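Endo-n-acetyl-beta-d-glucosaminidase (Hypocrea jecorina, PDB 4AC1) hydrolyses N-linked glycans between the two core N-acetylglucosamine units, as a family 18 glycoside hydrolase, and deglycosylates the fungus's own cellulases. Local coordinates at residues A[121-126]-A[153-158]; A[4-9]-A[183-188]. One frame throughout, in Å; residues are numbered along the deposited sequence. Where two conformers were deposited one is given.

Contact 1. Residues A[121-126]-A[153-158]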
loop_
_atom_site.group_PDB
_atom_site.type_symbol
_atom_site.label_atom_id
_atom_site.label_comp_id
_atom_site.label_asym_id
_atom_site.label_seq_id
_atom_site.Cartn_x
_atom_site.Cartn_y
_atom_site.Cartn_z
ATOM N N GLY A 121 -8.122 7.123 1.236
ATOM C CA GLY A 121 -7.831 6.275 0.099
ATOM C C GLY A 121 -7.895 4.826 0.497
ATOM O O GLY A 121 -7.999 4.484 1.673
ATOM N N MET A 122 -7.872 3.974 -0.515
ATOM C CA MET A 122 -7.874 2.536 -0.340
ATOM C C MET A 122 -6.901 1.875 -1.318
ATOM O O MET A 122 -6.968 2.102 -2.526
ATOM C CB MET A 122 -9.303 1.974 -0.501
ATOM C CG MET A 122 -9.443 0.467 -0.229
ATOM S SD MET A 122 -8.972 -0.087 1.427
ATOM C CE MET A 122 -9.910 1.065 2.419
ATOM N N ASP A 123 -6.027 1.035 -0.757
ATOM C CA ASP A 123 -5.095 0.195 -1.507
ATOM C C ASP A 123 -5.731 -1.180 -1.635
ATOM O O ASP A 123 -6.164 -1.772 -0.645
ATOM C CB ASP A 123 -3.758 0.110 -0.751
ATOM C CG ASP A 123 -2.666 -0.629 -1.509
ATOM O OD1 ASP A 123 -2.435 -0.385 -2.715
ATOM O OD2 ASP A 123 -1.982 -1.454 -0.869
ATOM N N LEU A 124 -5.826 -1.650 -2.876
ATOM C CA LEU A 124 -6.355 -2.983 -3.176
ATOM C C LEU A 124 -5.167 -3.900 -3.429
ATOM O O LEU A 124 -4.596 -3.913 -4.526
ATOM C CB LEU A 124 -7.287 -2.968 -4.395
ATOM C CG LEU A 124 -8.525 -2.063 -4.428
ATOM C CD1 LEU A 124 -9.344 -2.131 -3.156
ATOM C CD2 LEU A 124 -8.161 -0.636 -4.722
ATOM N N ASP A 125 -4.773 -4.627 -2.382
ATOM C CA ASP A 125 -3.590 -5.492 -2.417
ATOM C C ASP A 125 -4.048 -6.911 -2.680
ATOM O O ASP A 125 -4.370 -7.667 -1.767
ATOM C CB ASP A 125 -2.839 -5.373 -1.092
ATOM C CG ASP A 125 -1.512 -6.106 -1.071
ATOM O OD1 ASP A 125 -1.128 -6.794 -2.041
ATOM O OD2 ASP A 125 -0.849 -6.007 -0.007
ATOM N N VAL A 126 -4.126 -7.252 -3.956
ATOM C CA VAL A 126 -4.790 -8.475 -4.386
ATOM C C VAL A 126 -3.759 -9.587 -4.526
ATOM O O VAL A 126 -2.934 -9.587 -5.445
ATOM C CB VAL A 126 -5.550 -8.246 -5.717
ATOM C CG1 VAL A 126 -6.270 -9.521 -6.139
ATOM C CG2 VAL A 126 -6.542 -7.074 -5.574
ATOM N N THR A 153 -5.213 2.835 -4.981
ATOM C CA THR A 153 -3.953 2.233 -5.382
ATOM C C THR A 153 -4.081 0.713 -5.420
ATOM O O THR A 153 -5.055 0.148 -4.919
ATOM C CB THR A 153 -2.798 2.675 -4.447
ATOM O OG1 THR A 153 -3.049 2.206 -3.119
ATOM C CG2 THR A 153 -2.693 4.177 -4.393
ATOM N N LEU A 154 -3.112 0.060 -6.057
ATOM C CA LEU A 154 -2.993 -1.392 -5.995
ATOM C C LEU A 154 -1.566 -1.729 -5.622
ATOM O O LEU A 154 -0.694 -0.862 -5.679
ATOM C CB LEU A 154 -3.405 -2.052 -7.312
ATOM C CG LEU A 154 -4.880 -1.892 -7.673
ATOM C CD1 LEU A 154 -5.117 -0.655 -8.565
ATOM C CD2 LEU A 154 -5.425 -3.165 -8.288
ATOM N N ALA A 155 -1.329 -2.991 -5.265
ATOM C CA ALA A 155 -0.008 -3.459 -4.876
ATOM C C ALA A 155 0.416 -4.675 -5.716
ATOM O O ALA A 155 0.605 -5.770 -5.184
ATOM C CB ALA A 155 0.004 -3.784 -3.373
ATOM N N PRO A 156 0.586 -4.499 -7.036
ATOM C CA PRO A 156 1.110 -5.601 -7.846
ATOM C C PRO A 156 2.510 -5.993 -7.389
ATOM O O PRO A 156 3.287 -5.143 -6.967
ATOM C CB PRO A 156 1.201 -4.978 -9.239
ATOM C CG PRO A 156 1.363 -3.508 -8.987
ATOM C CD PRO A 156 0.553 -3.222 -7.776
ATOM N N VAL A 157 2.837 -7.276 -7.492
ATOM C CA VAL A 157 4.233 -7.663 -7.386
ATOM C C VAL A 157 4.924 -7.164 -8.658
ATOM O O VAL A 157 4.300 -7.036 -9.709
ATOM C CB VAL A 157 4.413 -9.178 -7.144
ATOM C CG1 VAL A 157 3.642 -9.611 -5.908
ATOM C CG2 VAL A 157 4.011 -9.992 -8.361
ATOM N N ALA A 158 6.212 -6.862 -8.568
ATOM C CA ALA A 158 6.882 -6.171 -9.667
ATOM C C ALA A 158 6.737 -6.880 -11.019
ATOM O O ALA A 158 6.411 -6.235 -12.015
ATOM C CB ALA A 158 8.354 -5.943 -9.335
HETATM O O HOH W 1 -2.831 -5.503 -5.891
HETATM O O HOH W 2 -0.370 -8.318 -5.771
#
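Thr-153 meets strand 121-125 with its backbone and its hydroxyl. Its N donates to Met-122 O at 3.1 Å. Its O receives Leu-124 N at 2.8 Å, nearly straight at 174°. These two bonds set the parallel register, with Asp-123 beside Thr-153 and Leu-124 beside Leu-154. The Thr-153 OG1 sits between its own backbone N and carbonyl carbon (chi1 63°), which swings the hydroxyl toward Asp-123. Thr-153 OG1 donates to Asp-123 OD1 at 2.7 Å. The bond comes from the anti side and lies 31° out of the carboxylate plane. Asn-187 adds a weak bond to the same oxygen, and Tyr-8 OH bonds OD2. Both ends of this buried carboxylate are therefore gripped. The two strands and helix 132-146 form one beta-alpha-beta unit of the (beta/alpha)8 barrel. Asp-123, Asp-125 and the following Glu-127 match the D-x-D-x-E end of the family 18 signature, whose glutamate is the general acid in relatives. Leu-154 turns to the other face of the sheet. Its CA approaches Leu-124 O at 3.3 Å, and its CG rests 4.2 Å from Leu-124 CB. At Ala-155 the pairing gives way. Its N reaches Leu-124 O only weakly, at 3.5 Å. A water fills in, donating to Leu-124 O and accepting from Ala-155 N and Val-126 N. A second water joins Ala-155 O to Val-126 O. The Ala-155 methyl lies against the Asp-125 carboxylate, CB to OD1 3.5 Å. Asp-125 also lies close to Glu-127, a zinc ligand in this structure.

Contact 2. Residues A[4-9]-A[183-188]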
loop_
_atom_site.group_PDB
_atom_site.type_symbol
_atom_site.label_atom_id
_atom_site.label_comp_id
_atom_site.label_asym_id
_atom_site.label_seq_id
_atom_site.Cartn_x
_atom_site.Cartn_y
_atom_site.Cartn_z
ATOM N N ARG A 4 6.628 10.111 -3.252
ATOM C CA ARG A 4 5.843 9.667 -2.099
ATOM C C ARG A 4 6.717 8.827 -1.177
ATOM O O ARG A 4 7.639 8.129 -1.640
ATOM C CB ARG A 4 4.641 8.843 -2.552
ATOM C CG ARG A 4 3.779 9.551 -3.593
ATOM C CD ARG A 4 2.645 8.658 -4.042
ATOM N NE ARG A 4 1.912 9.170 -5.202
ATOM C CZ ARG A 4 2.226 8.917 -6.472
ATOM N NH1 ARG A 4 3.295 8.202 -6.769
ATOM N NH2 ARG A 4 1.465 9.380 -7.459
ATOM N N LEU A 5 6.452 8.918 0.125
ATOM C CA LEU A 5 7.027 8.004 1.097
ATOM C C LEU A 5 5.874 7.399 1.858
ATOM O O LEU A 5 5.158 8.100 2.586
ATOM C CB LEU A 5 7.992 8.705 2.060
ATOM C CG LEU A 5 8.588 7.818 3.165
ATOM C CD1 LEU A 5 9.342 6.601 2.589
ATOM C CD2 LEU A 5 9.488 8.614 4.103
ATOM N N ILE A 6 5.692 6.097 1.677
ATOM C CA ILE A 6 4.500 5.394 2.111
ATOM C C ILE A 6 4.905 4.301 3.076
ATOM O O ILE A 6 5.838 3.556 2.801
ATOM C CB ILE A 6 3.828 4.741 0.894
ATOM C CG1 ILE A 6 3.388 5.815 -0.113
ATOM C CG2 ILE A 6 2.653 3.840 1.308
ATOM C CD1 ILE A 6 3.606 5.430 -1.553
ATOM N N VAL A 7 4.230 4.214 4.212
ATOM C CA VAL A 7 4.504 3.174 5.209
ATOM C C VAL A 7 3.226 2.384 5.480
ATOM O O VAL A 7 2.174 2.971 5.809
ATOM C CB VAL A 7 5.014 3.778 6.530
ATOM C CG1 VAL A 7 5.019 2.722 7.659
ATOM C CG2 VAL A 7 6.393 4.391 6.334
ATOM N N TYR A 8 3.309 1.066 5.309
ATOM C CA TYR A 8 2.247 0.158 5.717
ATOM C C TYR A 8 2.336 -0.127 7.210
ATOM O O TYR A 8 3.427 -0.396 7.742
ATOM C CB TYR A 8 2.349 -1.159 4.961
ATOM C CG TYR A 8 1.895 -1.132 3.509
ATOM C CD1 TYR A 8 2.773 -0.821 2.468
ATOM C CD2 TYR A 8 0.574 -1.439 3.177
ATOM C CE1 TYR A 8 2.337 -0.803 1.141
ATOM C CE2 TYR A 8 0.135 -1.436 1.856
ATOM C CZ TYR A 8 1.024 -1.118 0.847
ATOM O OH TYR A 8 0.612 -1.119 -0.469
ATOM N N PHE A 9 1.179 -0.071 7.871
ATOM C CA PHE A 9 1.062 -0.198 9.321
ATOM C C PHE A 9 0.066 -1.330 9.592
ATOM O O PHE A 9 -1.150 -1.094 9.655
ATOM C CB PHE A 9 0.569 1.148 9.881
ATOM C CG PHE A 9 0.563 1.245 11.390
ATOM C CD1 PHE A 9 1.724 1.539 12.099
ATOM C CD2 PHE A 9 -0.626 1.089 12.095
ATOM C CE1 PHE A 9 1.700 1.639 13.499
ATOM C CE2 PHE A 9 -0.663 1.189 13.482
ATOM C CZ PHE A 9 0.503 1.466 14.186
ATOM N N ILE A 183 -6.592 5.221 -11.097
ATOM C CA ILE A 183 -5.619 4.609 -10.190
ATOM C C ILE A 183 -4.500 5.613 -9.989
ATOM O O ILE A 183 -3.892 6.071 -10.951
ATOM C CB ILE A 183 -5.077 3.279 -10.769
ATOM C CG1 ILE A 183 -6.192 2.228 -10.838
ATOM C CG2 ILE A 183 -3.886 2.789 -9.947
ATOM C CD1 ILE A 183 -5.890 1.069 -11.765
ATOM N N ASP A 184 -4.233 5.953 -8.739
ATOM C CA ASP A 184 -3.234 6.982 -8.450
ATOM C C ASP A 184 -1.798 6.485 -8.561
ATOM O O ASP A 184 -0.946 7.201 -9.079
ATOM C CB ASP A 184 -3.519 7.675 -7.114
ATOM C CG ASP A 184 -4.837 8.379 -7.134
ATOM O OD1 ASP A 184 -4.919 9.466 -7.755
ATOM O OD2 ASP A 184 -5.832 7.838 -6.625
ATOM N N TRP A 185 -1.540 5.267 -8.076
ATOM C CA TRP A 185 -0.223 4.647 -8.233
ATOM C C TRP A 185 -0.268 3.168 -7.879
ATOM O O TRP A 185 -1.285 2.662 -7.372
ATOM C CB TRP A 185 0.880 5.375 -7.429
ATOM C CG TRP A 185 0.852 5.147 -5.945
ATOM C CD1 TRP A 185 1.437 4.115 -5.266
ATOM C CD2 TRP A 185 0.219 5.973 -4.953
ATOM N NE1 TRP A 185 1.208 4.233 -3.922
ATOM C CE2 TRP A 185 0.474 5.372 -3.700
ATOM C CE3 TRP A 185 -0.541 7.154 -4.998
ATOM C CZ2 TRP A 185 -0.020 5.891 -2.505
ATOM C CZ3 TRP A 185 -1.014 7.681 -3.807
ATOM C CH2 TRP A 185 -0.753 7.044 -2.574
ATOM N N TYR A 186 0.849 2.500 -8.167
ATOM C CA TYR A 186 1.048 1.092 -7.886
ATOM C C TYR A 186 2.139 0.934 -6.830
ATOM O O TYR A 186 3.291 1.347 -7.042
ATOM C CB TYR A 186 1.429 0.351 -9.175
ATOM C CG TYR A 186 0.401 0.476 -10.285
ATOM C CD1 TYR A 186 -0.701 -0.377 -10.326
ATOM C CD2 TYR A 186 0.535 1.440 -11.294
ATOM C CE1 TYR A 186 -1.653 -0.263 -11.317
ATOM C CE2 TYR A 186 -0.428 1.555 -12.307
ATOM C CZ TYR A 186 -1.504 0.688 -12.312
ATOM O OH TYR A 186 -2.448 0.815 -13.314
ATOM N N ASN A 187 1.757 0.370 -5.686
ATOM C CA ASN A 187 2.681 0.028 -4.608
ATOM C C ASN A 187 3.377 -1.252 -5.020
ATOM O O ASN A 187 2.914 -2.357 -4.727
ATOM C CB ASN A 187 1.893 -0.183 -3.317
ATOM C CG ASN A 187 1.326 1.103 -2.780
ATOM O OD1 ASN A 187 2.075 2.028 -2.450
ATOM N ND2 ASN A 187 -0.007 1.180 -2.711
ATOM N N THR A 188 4.479 -1.098 -5.741
ATOM C CA THR A 188 5.003 -2.218 -6.517
ATOM C C THR A 188 5.971 -3.042 -5.673
ATOM O O THR A 188 6.946 -2.515 -5.131
ATOM C CB THR A 188 5.616 -1.720 -7.842
ATOM O OG1 THR A 188 4.638 -0.960 -8.563
ATOM C CG2 THR A 188 6.019 -2.868 -8.738
#
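The interior of the (beta/alpha)8 barrel is filled here by side chains from strands 4-9 and 185-189, which are not paired in the sheet. Arg-4 lies over one face of the Trp-185 indole. Its CD stands 3.6 Å from the centroid of the Trp-185 six-membered ring, a CH-pi contact 11° off the normal. The extended chain puts Arg-4 NE over the rim, 3.2 Å from Trp-185 CE3, and the guanidinium past it toward Trp-185 CB, the two planes 25° apart. NH1 bonds Ala-214 O. Ile-6 CD1 touches Trp-185 NE1 at 3.6 Å, coming at the ring obliquely. Trp-185 NE1 spends its N-H within its own strand, on Asn-187 OD1 at 2.8 Å, in the ring plane. Replacing Trp-185 by an alanine is likely to open a gap beneath Arg-4 and beside Ile-6 and leave Asn-187 OD1 without its donor. Toward the C-terminal end of strand 4-9, Tyr-8 OH meets Asn-187 CB at 3.3 Å. The hydroxyl bonds Asp-123 but is not aligned with Asn-187 ND2. CH-pi and apolar packing joins the strands, perhaps with some attraction between the arginine's charge and the indole; the Arg-4 guanidinium and Tyr-8 hydroxyl take their hydrogen bonds elsewhere.

In the fold
Both contacts belong to the one barrel sheet, and their centres lie 8 Å apart. Along the chain the order is 4-9, 121-126, 153-158, 183-188, so contact 1 falls between the two halves of contact 2. Contact 1 is local in the wall, between neighbouring strands of one beta-alpha-beta unit. Contact 2 reaches across the interior, between segments 174 residues apart at their closest ends. Strands 151-154 and 185-189 are neighbours, tied by a probable hydrogen bond from Asn-187 N to Leu-154 O. Tyr-8 of contact 2 holds Asp-123 of contact 1. The interior packing is thereby coupled to Asp-123 of the family signature, consistent with a part in positioning that residue.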